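Local coordinates for protein enoyl-CoA hydratase (Bacillus halodurans, PDB 3LKE) that probably catalyses the hydration of enoyl-CoA thioesters, as a trimeric member of the crotonase-like enoyl-CoA hydratase/isomerase family, at residues Asn189-Glu192 / Leu193-Arg196; Glu206-Val209 / Pro210-Ala213. All coordinates share one frame; numbering follows the deposited sequence.

Interaction 1: residues Asn189-Glu192 / Leu193-Arg196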
ATOM      1  N   ASN A 189     -29.930   1.035   8.742  1.00 32.94           N
ATOM      2  CA  ASN A 189     -30.587   1.606   9.912  1.00 32.26           C
ATOM      3  C   ASN A 189     -30.105   0.983  11.218  1.00 30.16           C
ATOM      4  O   ASN A 189     -29.355   0.007  11.212  1.00 32.92           O
ATOM      5  CB  ASN A 189     -32.096   1.417   9.795  1.00 35.60           C
ATOM      6  CG  ASN A 189     -32.476  -0.037   9.715  1.00 30.64           C
ATOM      7  OD1 ASN A 189     -32.192  -0.808  10.630  1.00 32.56           O
ATOM      8  ND2 ASN A 189     -33.088  -0.432   8.606  1.00 35.58           N
ATOM      9  N   LYS A 190     -30.551   1.546  12.334  1.00 30.10           N
ATOM     10  CA  LYS A 190     -30.094   1.122  13.650  1.00 28.03           C
ATOM     11  C   LYS A 190     -30.373  -0.349  13.972  1.00 36.42           C
ATOM     12  O   LYS A 190     -29.553  -1.020  14.611  1.00 31.79           O
ATOM     13  CB  LYS A 190     -30.721   2.006  14.731  1.00 36.76           C
ATOM     14  CG  LYS A 190     -30.384   1.576  16.135  1.00 35.48           C
ATOM     15  CD  LYS A 190     -30.967   2.555  17.150  1.00 41.50           C
ATOM     16  CE  LYS A 190     -30.570   2.190  18.565  1.00 48.21           C
ATOM     17  NZ  LYS A 190     -31.080   3.200  19.538  1.00 49.47           N
ATOM     18  N   GLN A 191     -31.546  -0.833  13.566  1.00 33.08           N
ATOM     19  CA  GLN A 191     -31.925  -2.227  13.781  1.00 33.29           C
ATOM     20  C   GLN A 191     -31.022  -3.190  13.016  1.00 31.83           C
ATOM     21  O   GLN A 191     -30.545  -4.188  13.565  1.00 31.68           O
ATOM     22  CB  GLN A 191     -33.370  -2.451  13.342  1.00 35.75           C
ATOM     23  CG  GLN A 191     -34.388  -2.018  14.363  1.00 40.00           C
ATOM     24  CD  GLN A 191     -34.465  -2.981  15.532  1.00 49.22           C
ATOM     25  OE1 GLN A 191     -33.570  -3.020  16.382  1.00 48.47           O
ATOM     26  NE2 GLN A 191     -35.537  -3.771  15.578  1.00 50.55           N
ATOM     27  N   GLU A 192     -30.806  -2.890  11.744  1.00 32.50           N
ATOM     28  CA  GLU A 192     -29.921  -3.703  10.916  1.00 32.56           C
ATOM     29  C   GLU A 192     -28.512  -3.701  11.502  1.00 34.04           C
ATOM     30  O   GLU A 192     -27.854  -4.742  11.579  1.00 27.87           O
ATOM     31  CB  GLU A 192     -29.898  -3.181   9.485  1.00 31.96           C
ATOM     32  CG  GLU A 192     -28.932  -3.933   8.578  1.00 30.90           C
ATOM     33  CD  GLU A 192     -28.710  -3.232   7.254  1.00 36.80           C
ATOM     34  OE1 GLU A 192     -29.537  -2.375   6.879  1.00 39.92           O
ATOM     35  OE2 GLU A 192     -27.712  -3.545   6.580  1.00 42.36           O
ATOM     36  N   LEU A 193     -28.064  -2.529  11.943  1.00 30.60           N
ATOM     37  CA  LEU A 193     -26.736  -2.400  12.533  1.00 33.05           C
ATOM     38  C   LEU A 193     -26.605  -3.233  13.805  1.00 31.09           C
ATOM     39  O   LEU A 193     -25.592  -3.892  14.019  1.00 29.41           O
ATOM     40  CB  LEU A 193     -26.414  -0.935  12.845  1.00 30.99           C
ATOM     41  CG  LEU A 193     -25.063  -0.736  13.531  1.00 29.96           C
ATOM     42  CD1 LEU A 193     -23.932  -1.116  12.575  1.00 27.87           C
ATOM     43  CD2 LEU A 193     -24.912   0.702  14.005  1.00 32.50           C
ATOM     44  N   GLN A 194     -27.627  -3.189  14.658  1.00 30.22           N
ATOM     45  CA  GLN A 194     -27.609  -3.943  15.901  1.00 31.52           C
ATOM     46  C   GLN A 194     -27.460  -5.446  15.647  1.00 28.78           C
ATOM     47  O   GLN A 194     -26.732  -6.133  16.364  1.00 31.80           O
ATOM     48  CB  GLN A 194     -28.892  -3.660  16.696  1.00 32.71           C
ATOM     49  CG  GLN A 194     -28.774  -3.880  18.176  1.00 40.99           C
ATOM     50  CD  GLN A 194     -30.046  -3.487  18.906  1.00 45.86           C
ATOM     51  OE1 GLN A 194     -30.633  -2.440  18.630  1.00 44.43           O
ATOM     52  NE2 GLN A 194     -30.477  -4.329  19.840  1.00 48.17           N
ATOM     53  N   GLU A 195     -28.166  -5.951  14.639  1.00 30.01           N
ATOM     54  CA  GLU A 195     -28.100  -7.368  14.274  1.00 32.20           C
ATOM     55  C   GLU A 195     -26.738  -7.733  13.682  1.00 32.61           C
ATOM     56  O   GLU A 195     -26.169  -8.769  14.025  1.00 31.99           O
ATOM     57  CB  GLU A 195     -29.203  -7.722  13.277  1.00 33.59           C
ATOM     58  CG  GLU A 195     -29.140  -9.159  12.744  1.00 38.44           C
ATOM     59  CD  GLU A 195     -29.506 -10.205  13.799  1.00 41.07           C
ATOM     60  OE1 GLU A 195     -29.290 -11.413  13.542  1.00 46.48           O
ATOM     61  OE2 GLU A 195     -30.011  -9.824  14.877  1.00 37.73           O
ATOM     62  N   ARG A 196     -26.230  -6.877  12.797  1.00 32.20           N
ATOM     63  CA  ARG A 196     -24.926  -7.086  12.151  1.00 28.12           C
ATOM     64  C   ARG A 196     -23.806  -7.203  13.185  1.00 30.70           C
ATOM     65  O   ARG A 196     -22.961  -8.103  13.120  1.00 31.34           O
ATOM     66  CB  ARG A 196     -24.633  -5.935  11.184  1.00 29.10           C
ATOM     67  CG  ARG A 196     -23.236  -5.967  10.548  1.00 28.82           C
ATOM     68  CD  ARG A 196     -22.948  -7.290   9.869  1.00 30.02           C
ATOM     69  NE  ARG A 196     -21.612  -7.271   9.266  1.00 33.45           N
ATOM     70  CZ  ARG A 196     -20.706  -8.232   9.421  1.00 35.60           C
ATOM     71  NH1 ARG A 196     -20.991  -9.310  10.145  1.00 33.26           N
ATOM     72  NH2 ARG A 196     -19.512  -8.112   8.842  1.00 31.34           N
TER
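The N-terminal turn of helix 190-205, capped by Asn189, ties Asn189-Glu192 to Leu193-Arg196, with Asn189 O receiving the first i-to-i+4 bond, from Leu193 N at 2.9 Å. It illustrates how a side chain can stand in for the carbonyl that a helix lacks at its start. Asn189 has CG between its backbone N and carbonyl carbon (chi1 60°), a rotation that brings OD1 back over the opening turn, where it accepts from Glu192 N at 2.7 Å. The N-H points almost straight at the oxygen (174°), although the donor is tilted from the plane of the side-chain carbonyl. One residue thus supplies two acceptors: OD1 for an amide of the first turn and the backbone O for the next amide. Regular helical bonding carries on from there, with Gln194 N 2.9 Å from Lys190 O, Glu195 N 3.1 Å from Gln191 O and Arg196 N 2.9 Å from Glu192 O. Side chains add little across the turn. Gln191 and Gln194 run side by side in the same direction, their amide planes turned 64° apart, and their OE1 atoms approach to 3.7 Å without bonding, acceptor beside acceptor on an exposed surface. Glu192 instead extends back toward the start of the helix, where OE1 accepts from the backbone N of Glu188 and so grips the residue preceding the cap. Leu193 is the buried member of the turn. It anchors the helix against the six-stranded sheet, packing on Ile127 and Leu129 of strand 125-129 and on Cys187 of strand 185-187, outermost in this chain's sheet, while Arg196, also touching Cys187, forms a salt bridge through NH2 with Glu185 of the same strand.

Interaction 2: residues Glu206-Val209 / Pro210-Ala213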
ATOM      1  N   GLU A 206     -15.775 -16.897  18.403  1.00 37.54           N
ATOM      2  CA  GLU A 206     -15.416 -18.258  17.999  1.00 35.82           C
ATOM      3  C   GLU A 206     -13.908 -18.423  17.894  1.00 35.49           C
ATOM      4  O   GLU A 206     -13.411 -19.531  17.686  1.00 34.49           O
ATOM      5  CB  GLU A 206     -16.065 -18.628  16.661  1.00 41.03           C
ATOM      6  CG  GLU A 206     -17.585 -18.554  16.659  1.00 44.14           C
ATOM      7  CD  GLU A 206     -18.204 -19.223  15.445  1.00 54.59           C
ATOM      8  OE1 GLU A 206     -18.706 -18.501  14.551  1.00 53.25           O
ATOM      9  OE2 GLU A 206     -18.189 -20.475  15.381  1.00 59.62           O
ATOM     10  N   GLY A 207     -13.184 -17.321  18.042  1.00 34.89           N
ATOM     11  CA  GLY A 207     -11.736 -17.343  17.959  1.00 34.50           C
ATOM     12  C   GLY A 207     -11.091 -17.528  19.321  1.00 34.89           C
ATOM     13  O   GLY A 207     -11.774 -17.695  20.331  1.00 32.23           O
ATOM     14  N   TYR A 208      -9.767 -17.512  19.344  1.00 33.50           N
ATOM     15  CA  TYR A 208      -9.013 -17.685  20.576  1.00 32.36           C
ATOM     16  C   TYR A 208      -8.273 -16.395  20.886  1.00 34.68           C
ATOM     17  O   TYR A 208      -7.441 -15.934  20.099  1.00 32.45           O
ATOM     18  CB  TYR A 208      -8.047 -18.865  20.428  1.00 34.29           C
ATOM     19  CG  TYR A 208      -7.208 -19.188  21.642  1.00 34.29           C
ATOM     20  CD1 TYR A 208      -7.791 -19.391  22.890  1.00 39.38           C
ATOM     21  CD2 TYR A 208      -5.831 -19.333  21.533  1.00 35.73           C
ATOM     22  CE1 TYR A 208      -7.018 -19.703  23.998  1.00 36.79           C
ATOM     23  CE2 TYR A 208      -5.054 -19.647  22.626  1.00 35.16           C
ATOM     24  CZ  TYR A 208      -5.652 -19.833  23.861  1.00 40.31           C
ATOM     25  OH  TYR A 208      -4.871 -20.148  24.954  1.00 41.68           O
ATOM     26  N   VAL A 209      -8.594 -15.804  22.033  1.00 32.98           N
ATOM     27  CA  VAL A 209      -8.078 -14.489  22.400  1.00 32.24           C
ATOM     28  C   VAL A 209      -6.567 -14.295  22.195  1.00 30.66           C
ATOM     29  O   VAL A 209      -6.149 -13.308  21.589  1.00 28.13           O
ATOM     30  CB  VAL A 209      -8.491 -14.117  23.842  1.00 31.42           C
ATOM     31  CG1 VAL A 209      -7.649 -12.971  24.383  1.00 32.52           C
ATOM     32  CG2 VAL A 209      -9.971 -13.780  23.877  1.00 36.97           C
ATOM     33  N   PRO A 210      -5.743 -15.222  22.713  1.00 30.49           N
ATOM     34  CA  PRO A 210      -4.296 -15.069  22.505  1.00 31.99           C
ATOM     35  C   PRO A 210      -3.896 -15.166  21.030  1.00 24.91           C
ATOM     36  O   PRO A 210      -2.930 -14.511  20.650  1.00 29.52           O
ATOM     37  CB  PRO A 210      -3.700 -16.229  23.309  1.00 35.75           C
ATOM     38  CG  PRO A 210      -4.739 -16.479  24.406  1.00 32.24           C
ATOM     39  CD  PRO A 210      -6.051 -16.281  23.699  1.00 34.06           C
ATOM     40  N   ALA A 211      -4.607 -15.958  20.235  1.00 29.40           N
ATOM     41  CA  ALA A 211      -4.279 -16.095  18.814  1.00 30.38           C
ATOM     42  C   ALA A 211      -4.667 -14.823  18.081  1.00 31.77           C
ATOM     43  O   ALA A 211      -3.974 -14.371  17.178  1.00 28.14           O
ATOM     44  CB  ALA A 211      -4.981 -17.305  18.193  1.00 29.78           C
ATOM     45  N   ILE A 212      -5.789 -14.243  18.480  1.00 30.22           N
ATOM     46  CA  ILE A 212      -6.225 -12.974  17.914  1.00 30.15           C
ATOM     47  C   ILE A 212      -5.199 -11.874  18.189  1.00 27.84           C
ATOM     48  O   ILE A 212      -4.867 -11.086  17.301  1.00 28.08           O
ATOM     49  CB  ILE A 212      -7.621 -12.580  18.458  1.00 29.95           C
ATOM     50  CG1 ILE A 212      -8.688 -13.472  17.810  1.00 30.92           C
ATOM     51  CG2 ILE A 212      -7.889 -11.094  18.212  1.00 31.58           C
ATOM     52  CD1 ILE A 212     -10.006 -13.533  18.570  1.00 37.57           C
ATOM     53  N   ALA A 213      -4.688 -11.834  19.421  1.00 28.09           N
ATOM     54  CA  ALA A 213      -3.681 -10.859  19.803  1.00 27.41           C
ATOM     55  C   ALA A 213      -2.384 -11.076  19.021  1.00 25.35           C
ATOM     56  O   ALA A 213      -1.791 -10.118  18.553  1.00 27.20           O
ATOM     57  CB  ALA A 213      -3.397 -10.929  21.287  1.00 28.24           C
TER
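With chi1 of Tyr208 at -179°, CG swings opposite the backbone N and beside the carbonyl carbon, and this rotation turns one face of the ring to Pro210, whose CD sits 3.4 Å from the centroid of the Tyr208 ring and only 4° off the ring normal. The result is a CH-pi contact at the N-terminus of helix 209-220, where Tyr208 is the N-cap residue. Pro210 CG extends the overlap toward the phenol end, 3.5 Å from Tyr208 CZ, and Ala211 CB reaches the ring near CD2. A proline so early in a helix is a general economy: it has no N-H to give, and the first turn asks for none. Tyr208 O takes a nearly straight bond from Ile212 N at 2.9 Å and a weak, bent one from Ala211 N. Beyond the ring, Tyr208 OH is hydrogen-bonded to Gln244 OE1 of a second subunit, placing the cap at the trimer interface. Were this tyrosine an alanine, the proline ring would probably lose its aromatic partner and Gln244 of the second subunit its hydroxyl mate. The next helical bond runs from Ala213 N to Val209 O, 3.0 Å apart.

In the fold
Both contacts illustrate how consecutive helices are started, and they come in series along the chain. Interaction 1 opens helix 190-205; interaction 2 follows the end of that helix and opens helix 209-220. Their centres lie 25 Å apart, with nearest atoms about 10 Å from each other, so they do not touch. Both sit toward the outside of the subunit, within the same enoyl-CoA hydratase/isomerase family region, but they face different surroundings. Interaction 1 packs against strands 125-129 and 185-187 of its own chain's sheet, whereas interaction 2 meets a second subunit. Together they mark the starts of two successive helices, one against the sheet and one at a subunit contact.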